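Local coordinates for protein enoyl-CoA hydratase/carnithine racemase (PDB 6SL9) that probably isomerises a coenzyme A thioester in phenylacetic acid catabolism, giving oxepin-CoA, as a trimeric member of the crotonase (enoyl-CoA hydratase/isomerase) family, at residues Gly152-Lys155 with Ala156-Leu159; Ala206-Lys209 with Lys210-Glu214; Ala183-Leu186 with Met187-Ala190. One frame throughout, in Å; residues are numbered along the deposited sequence.

Contact 1: residues Gly152-Lys155 with Ala156-Leu159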
loop_
_atom_site.group_PDB
_atom_site.type_symbol
_atom_site.label_atom_id
_atom_site.label_comp_id
_atom_site.label_asym_id
_atom_site.label_seq_id
_atom_site.Cartn_x
_atom_site.Cartn_y
_atom_site.Cartn_z
ATOM N N GLY A 152 1.648 -5.252 -0.954
ATOM C CA GLY A 152 1.693 -4.289 -2.062
ATOM C C GLY A 152 1.136 -4.884 -3.344
ATOM O O GLY A 152 1.046 -6.109 -3.505
ATOM N N LEU A 153 0.782 -4.029 -4.294
ATOM C CA LEU A 153 0.118 -4.499 -5.524
ATOM C C LEU A 153 1.058 -5.369 -6.370
ATOM O O LEU A 153 0.595 -6.336 -6.994
ATOM C CB LEU A 153 -0.373 -3.299 -6.315
ATOM C CG LEU A 153 -1.012 -3.631 -7.643
ATOM C CD1 LEU A 153 -2.234 -4.512 -7.481
ATOM C CD2 LEU A 153 -1.358 -2.357 -8.407
ATOM N N ALA A 154 2.339 -5.041 -6.429
ATOM C CA ALA A 154 3.235 -5.785 -7.344
ATOM C C ALA A 154 3.328 -7.247 -6.932
ATOM O O ALA A 154 3.163 -8.157 -7.768
ATOM C CB ALA A 154 4.611 -5.151 -7.345
ATOM N N LYS A 155 3.515 -7.489 -5.653
ATOM C CA LYS A 155 3.567 -8.901 -5.200
ATOM C C LYS A 155 2.188 -9.546 -5.230
ATOM O O LYS A 155 2.085 -10.730 -5.515
ATOM C CB LYS A 155 4.226 -8.989 -3.832
ATOM C CG LYS A 155 5.724 -8.813 -3.858
ATOM C CD LYS A 155 6.396 -10.011 -4.541
ATOM C CE LYS A 155 7.881 -10.052 -4.378
ATOM N NZ LYS A 155 8.441 -11.117 -5.241
ATOM N N ALA A 156 1.141 -8.788 -4.945
ATOM C CA ALA A 156 -0.213 -9.365 -5.019
ATOM C C ALA A 156 -0.479 -9.848 -6.451
ATOM O O ALA A 156 -1.058 -10.942 -6.639
ATOM C CB ALA A 156 -1.252 -8.358 -4.546
ATOM N N GLN A 157 -0.080 -9.091 -7.477
ATOM C CA GLN A 157 -0.293 -9.536 -8.897
ATOM C C GLN A 157 0.361 -10.880 -9.110
ATOM O O GLN A 157 -0.254 -11.807 -9.714
ATOM C CB GLN A 157 0.365 -8.509 -9.851
ATOM C CG GLN A 157 -0.474 -7.265 -9.951
ATOM C CD GLN A 157 0.315 -6.163 -10.662
ATOM O OE1 GLN A 157 1.542 -5.976 -10.470
ATOM N NE2 GLN A 157 -0.455 -5.376 -11.352
ATOM N N GLU A 158 1.634 -10.985 -8.726
ATOM C CA GLU A 158 2.362 -12.247 -9.012
ATOM C C GLU A 158 1.713 -13.395 -8.226
ATOM O O GLU A 158 1.522 -14.494 -8.743
ATOM C CB GLU A 158 3.801 -12.014 -8.580
ATOM C CG GLU A 158 4.743 -13.161 -8.844
ATOM C CD GLU A 158 6.185 -12.848 -8.524
ATOM O OE1 GLU A 158 6.519 -11.708 -8.045
ATOM O OE2 GLU A 158 6.991 -13.764 -8.767
ATOM N N LEU A 159 1.460 -13.160 -6.934
ATOM C CA LEU A 159 0.982 -14.239 -6.065
ATOM C C LEU A 159 -0.372 -14.721 -6.556
ATOM O O LEU A 159 -0.642 -15.910 -6.437
ATOM C CB LEU A 159 0.908 -13.777 -4.616
ATOM C CG LEU A 159 2.196 -13.894 -3.823
ATOM C CD1 LEU A 159 3.550 -13.750 -4.471
ATOM C CD2 LEU A 159 2.014 -13.208 -2.503
HETATM O O HOH W 1 8.849 -10.678 -8.081
#
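Lys155 and Glu158, three residues apart in the first turns of helix 153-162, lie alongside each other over the helix surface with their charged ends turned in the same direction. The salt bridge is a long one: Lys155 NZ stands 3.5 Å from Glu158 OE1, and the hydrogen bond within it is weak. Water 1 supplements it, lying between Lys155 NZ, from which it accepts at 2.9 Å, and Glu158 OE1. Two different conformations make the meeting possible. The lysine leaves beside its backbone N and bends at chi2 (-69°), which turns CD and the ammonium along the helix surface; the glutamate has CG anti to its N (chi1 -177°) and then runs straight out. The methylene Lys155 CD also lies 3.9 Å from Glu158 OE1.

This i to i+3 ion pair sits in the first turn or two of a helix whose N-cap is Gly152, with Gly152 O receiving Ala156 N at 3.0 Å in the carbonyl plane. The helix belongs to the trimer interface of the crotonase fold. Another face of it carries Leu153 and Gln157; Leu153 slants across Gln157, its CD1 resting 4.1 Å from Gln157 CG. Gln157 CG also approaches Leu153 O at 3.3 Å, and the amide end continues towards the second subunit, where Arg120 of that subunit donates to Gln157 OE1. Ala154 O accepts a hydrogen bond from His178 of the second subunit, while Leu159 packs on Leu174 of its own chain.

Contact 2: residues Ala206-Lys209 with Lys210-Glu214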
loop_
_atom_site.group_PDB
_atom_site.type_symbol
_atom_site.label_atom_id
_atom_site.label_comp_id
_atom_site.label_asym_id
_atom_site.label_seq_id
_atom_site.Cartn_x
_atom_site.Cartn_y
_atom_site.Cartn_z
ATOM N N ALA A 206 -8.880 -2.791 19.760
ATOM C CA ALA A 206 -10.111 -2.889 18.961
ATOM C C ALA A 206 -10.269 -1.669 18.068
ATOM O O ALA A 206 -10.639 -1.809 16.917
ATOM C CB ALA A 206 -11.263 -2.986 19.910
ATOM N N LEU A 207 -10.074 -0.506 18.656
ATOM C CA LEU A 207 -10.311 0.762 17.938
ATOM C C LEU A 207 -9.215 0.998 16.898
ATOM O O LEU A 207 -9.492 1.511 15.812
ATOM C CB LEU A 207 -10.478 1.911 18.932
ATOM C CG LEU A 207 -11.675 1.776 19.869
ATOM C CD1 LEU A 207 -11.641 2.832 20.920
ATOM C CD2 LEU A 207 -12.976 1.857 19.151
ATOM N N THR A 208 -7.987 0.598 17.201
ATOM C CA THR A 208 -6.885 0.675 16.223
ATOM C C THR A 208 -7.196 -0.199 15.019
ATOM O O THR A 208 -6.966 0.225 13.870
ATOM C CB THR A 208 -5.549 0.327 16.883
ATOM O OG1 THR A 208 -5.291 1.266 17.925
ATOM C CG2 THR A 208 -4.407 0.366 15.915
ATOM N N LYS A 209 -7.717 -1.370 15.253
ATOM C CA LYS A 209 -8.071 -2.297 14.145
ATOM C C LYS A 209 -9.101 -1.653 13.232
ATOM O O LYS A 209 -9.012 -1.812 12.007
ATOM C CB LYS A 209 -8.594 -3.609 14.720
ATOM C CG LYS A 209 -7.491 -4.456 15.298
ATOM C CD LYS A 209 -8.048 -5.653 16.023
ATOM C CE LYS A 209 -8.891 -6.558 15.135
ATOM N NZ LYS A 209 -8.917 -7.957 15.685
ATOM N N LYS A 210 -10.043 -0.914 13.788
ATOM C CA LYS A 210 -11.077 -0.233 12.997
ATOM C C LYS A 210 -10.444 0.822 12.111
ATOM O O LYS A 210 -10.802 0.939 10.934
ATOM C CB LYS A 210 -12.108 0.390 13.939
ATOM C CG LYS A 210 -12.968 -0.579 14.722
ATOM C CD LYS A 210 -14.153 0.028 15.536
ATOM C CE LYS A 210 -14.586 -0.972 16.608
ATOM N NZ LYS A 210 -15.057 -2.282 16.028
ATOM N N LEU A 211 -9.528 1.619 12.665
ATOM C CA LEU A 211 -8.834 2.636 11.861
ATOM C C LEU A 211 -8.066 2.005 10.717
ATOM O O LEU A 211 -8.103 2.514 9.599
ATOM C CB LEU A 211 -7.896 3.424 12.746
ATOM C CG LEU A 211 -8.568 4.370 13.717
ATOM C CD1 LEU A 211 -7.538 4.863 14.733
ATOM C CD2 LEU A 211 -9.183 5.577 13.013
ATOM N N LEU A 212 -7.383 0.912 10.997
ATOM C CA LEU A 212 -6.615 0.232 9.943
ATOM C C LEU A 212 -7.528 -0.322 8.881
ATOM O O LEU A 212 -7.185 -0.214 7.692
ATOM C CB LEU A 212 -5.761 -0.869 10.548
ATOM C CG LEU A 212 -4.572 -0.387 11.396
ATOM C CD1 LEU A 212 -3.892 -1.582 12.019
ATOM C CD2 LEU A 212 -3.616 0.450 10.545
ATOM N N LEU A 213 -8.655 -0.881 9.235
ATOM C CA LEU A 213 -9.541 -1.530 8.239
ATOM C C LEU A 213 -10.055 -0.471 7.239
ATOM O O LEU A 213 -10.308 -0.791 6.096
ATOM C CB LEU A 213 -10.694 -2.256 8.919
ATOM C CG LEU A 213 -11.439 -3.249 8.060
ATOM C CD1 LEU A 213 -10.585 -4.444 7.751
ATOM C CD2 LEU A 213 -12.722 -3.680 8.701
ATOM N N GLU A 214 -10.239 0.761 7.703
ATOM C CA GLU A 214 -10.837 1.837 6.858
ATOM C C GLU A 214 -9.772 2.666 6.137
ATOM O O GLU A 214 -10.191 3.469 5.291
ATOM C CB GLU A 214 -11.666 2.792 7.705
ATOM C CG GLU A 214 -12.771 2.074 8.440
ATOM C CD GLU A 214 -14.041 2.859 8.593
ATOM O OE1 GLU A 214 -14.565 2.860 9.740
ATOM O OE2 GLU A 214 -14.567 3.305 7.519
HETATM O O HOH W 2 -12.164 -3.849 15.737
#
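Leu207 and Leu211, one turn apart on helix 202-214, are joined by a backbone bond of 3.1 Å from Leu211 N to Leu207 O, one of a run of i to i+4 bonds that makes the two segments a single continuous helix. Leu212 N reaches Thr208 O at 3.0 Å and Leu213 N reaches Lys209 O at 2.9 Å. The first of the run, from Lys210 N to Ala206 O, is weak at 3.3 Å with an N-H...O angle of 147°. That carbonyl has a second neighbour, for water 2 lies 2.8 Å from Ala206 O and also accepts weakly from Lys210 NZ.

The side chain of Lys210 lies back over the Ala206 carbonyl, and its ammonium forms a salt bridge with Glu95. It stays extended until a turn at chi4 (-61°), with CG 3.4 Å from Ala206 O and CE passing Leu207 at 4.1 Å from CD2. Lys209 takes another course, bending at chi3 (59°) and carrying its ammonium to Asp118 and to the carbonyl of Lys96. Thr208 OG1 is bonded to Ala204 O, one turn back.

This helix, in the C-terminal part of the crotonase fold, is packed between helix 220-235 and the third subunit of the trimer. Leu207 and Leu211 meet both; Leu212 packs on Pro148 of the third subunit, and Leu213 on Trp116 of its own chain. Leucines thus contact both neighbours, while the two adjacent lysines are directed to separate acids, Lys210 to Glu95 and Lys209 to Asp118, so their positive charges are probably balanced individually by salt bridges within the subunit.

Contact 3: residues Ala183-Leu186 with Met187-Ala190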
loop_
_atom_site.group_PDB
_atom_site.type_symbol
_atom_site.label_atom_id
_atom_site.label_comp_id
_atom_site.label_asym_id
_atom_site.label_seq_id
_atom_site.Cartn_x
_atom_site.Cartn_y
_atom_site.Cartn_z
ATOM N N ALA A 183 8.667 -25.577 14.085
ATOM C CA ALA A 183 7.324 -26.193 14.195
ATOM C C ALA A 183 7.051 -26.585 15.648
ATOM O O ALA A 183 5.950 -26.370 16.105
ATOM C CB ALA A 183 7.251 -27.396 13.305
ATOM N N GLU A 184 8.029 -27.157 16.353
ATOM C CA GLU A 184 7.800 -27.674 17.734
ATOM C C GLU A 184 7.578 -26.526 18.729
ATOM O O GLU A 184 7.116 -26.785 19.827
ATOM C CB GLU A 184 8.960 -28.566 18.139
ATOM C CG GLU A 184 10.228 -27.764 18.335
ATOM C CD GLU A 184 11.536 -28.309 17.809
ATOM O OE1 GLU A 184 11.791 -29.557 17.999
ATOM O OE2 GLU A 184 12.331 -27.459 17.240
ATOM N N LYS A 185 7.911 -25.283 18.365
ATOM C CA LYS A 185 7.812 -24.092 19.248
ATOM C C LYS A 185 6.687 -23.142 18.829
ATOM O O LYS A 185 6.410 -22.169 19.538
ATOM C CB LYS A 185 9.146 -23.364 19.219
ATOM C CG LYS A 185 10.304 -24.152 19.833
ATOM C CD LYS A 185 10.175 -24.332 21.312
ATOM C CE LYS A 185 11.516 -24.625 21.952
ATOM N NZ LYS A 185 11.440 -25.827 22.810
ATOM N N LEU A 186 6.018 -23.404 17.711
ATOM C CA LEU A 186 5.050 -22.428 17.166
ATOM C C LEU A 186 3.963 -22.168 18.204
ATOM O O LEU A 186 3.670 -20.988 18.429
ATOM C CB LEU A 186 4.466 -22.955 15.858
ATOM C CG LEU A 186 3.298 -22.108 15.330
ATOM C CD1 LEU A 186 3.748 -20.725 14.914
ATOM C CD2 LEU A 186 2.608 -22.763 14.164
ATOM N N MET A 187 3.313 -23.185 18.739
ATOM C CA MET A 187 2.182 -22.929 19.654
ATOM C C MET A 187 2.656 -22.256 20.947
ATOM O O MET A 187 1.984 -21.327 21.407
ATOM C CB MET A 187 1.356 -24.189 19.909
ATOM C CG MET A 187 0.528 -24.581 18.678
ATOM S SD MET A 187 -0.622 -23.275 18.164
ATOM C CE MET A 187 -1.741 -23.324 19.574
ATOM N N GLU A 188 3.817 -22.634 21.474
ATOM C CA GLU A 188 4.364 -21.963 22.681
ATOM C C GLU A 188 4.566 -20.479 22.393
ATOM O O GLU A 188 4.175 -19.630 23.203
ATOM C CB GLU A 188 5.667 -22.673 23.088
ATOM C CG GLU A 188 6.269 -22.158 24.388
ATOM C CD GLU A 188 7.700 -22.605 24.666
ATOM O OE1 GLU A 188 8.372 -21.949 25.502
ATOM O OE2 GLU A 188 8.130 -23.584 24.059
ATOM N N GLU A 189 5.174 -20.148 21.280
ATOM C CA GLU A 189 5.477 -18.734 20.962
ATOM C C GLU A 189 4.155 -17.996 20.680
ATOM O O GLU A 189 4.014 -16.834 21.108
ATOM C CB GLU A 189 6.488 -18.653 19.792
ATOM C CG GLU A 189 7.853 -19.190 20.137
ATOM C CD GLU A 189 9.075 -18.409 19.774
ATOM O OE1 GLU A 189 10.156 -19.055 19.773
ATOM O OE2 GLU A 189 8.999 -17.163 19.662
ATOM N N ALA A 190 3.253 -18.597 19.936
ATOM C CA ALA A 190 2.006 -17.894 19.558
ATOM C C ALA A 190 1.192 -17.675 20.832
ATOM O O ALA A 190 0.578 -16.628 21.003
ATOM C CB ALA A 190 1.237 -18.705 18.529
HETATM O O HOH W 3 4.106 -25.998 18.282
HETATM O O HOH W 4 4.916 -25.277 20.930
#
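Lys185 O accepts Glu189 N at 2.9 Å with an N-H...O angle of 165°, and Leu186 O takes Ala190 N at the same distance; these are the opening i to i+4 bonds of helix 186-197. Just before them the chain still turns without this pattern, and two waters fill in. Water 3 donates to Ala183 O and accepts from Met187 N at 3.0 Å, while water 4 links Glu184 O to Glu188 N, 2.9 Å from each. Each water thus spans a carbonyl and the amide four residues on, where a direct helical bond would otherwise lie.

The charges of Lys185 and Glu188 lie near each other without forming a salt bridge. The two chains run alongside, and the bend of the lysine at chi2 (-68°) brings its CD beside the carboxylate, 3.5 Å from Glu188 OE2. The chain bends again at chi4 (-129°), and Lys185 NZ ends 4.2 Å from Glu188 OE2. Glu189 instead points to Arg179, with which it forms a salt bridge.

The hydrophobic side chains of Leu186, Met187 and Ala190 pack against the sheet of the crotonase fold. Leu186 meets strands 119-123, 98-102 and 179-181, Met187 touches strands 51-56 and 98-102, and Ala190 lies on both of these last two strands.

In the fold
Contact 1 comes first along the chain, on helix 153-162, followed by contact 3 at the start of helix 186-197 and contact 2 on helix 202-214, the next helix after it. No two of them touch. The centres of contacts 1 and 2 are about 23 Å apart, those of contacts 2 and 3 about 27 Å, and those of contacts 1 and 3 about 29 Å; contacts 2 and 3 lie on opposite sides of the chain's centre. Contact 3 packs on the six-stranded sheet within one subunit, whereas contacts 1 and 2 face the second and third subunits respectively. Together they illustrate how one helical pattern serves both the subunit core and trimer assembly.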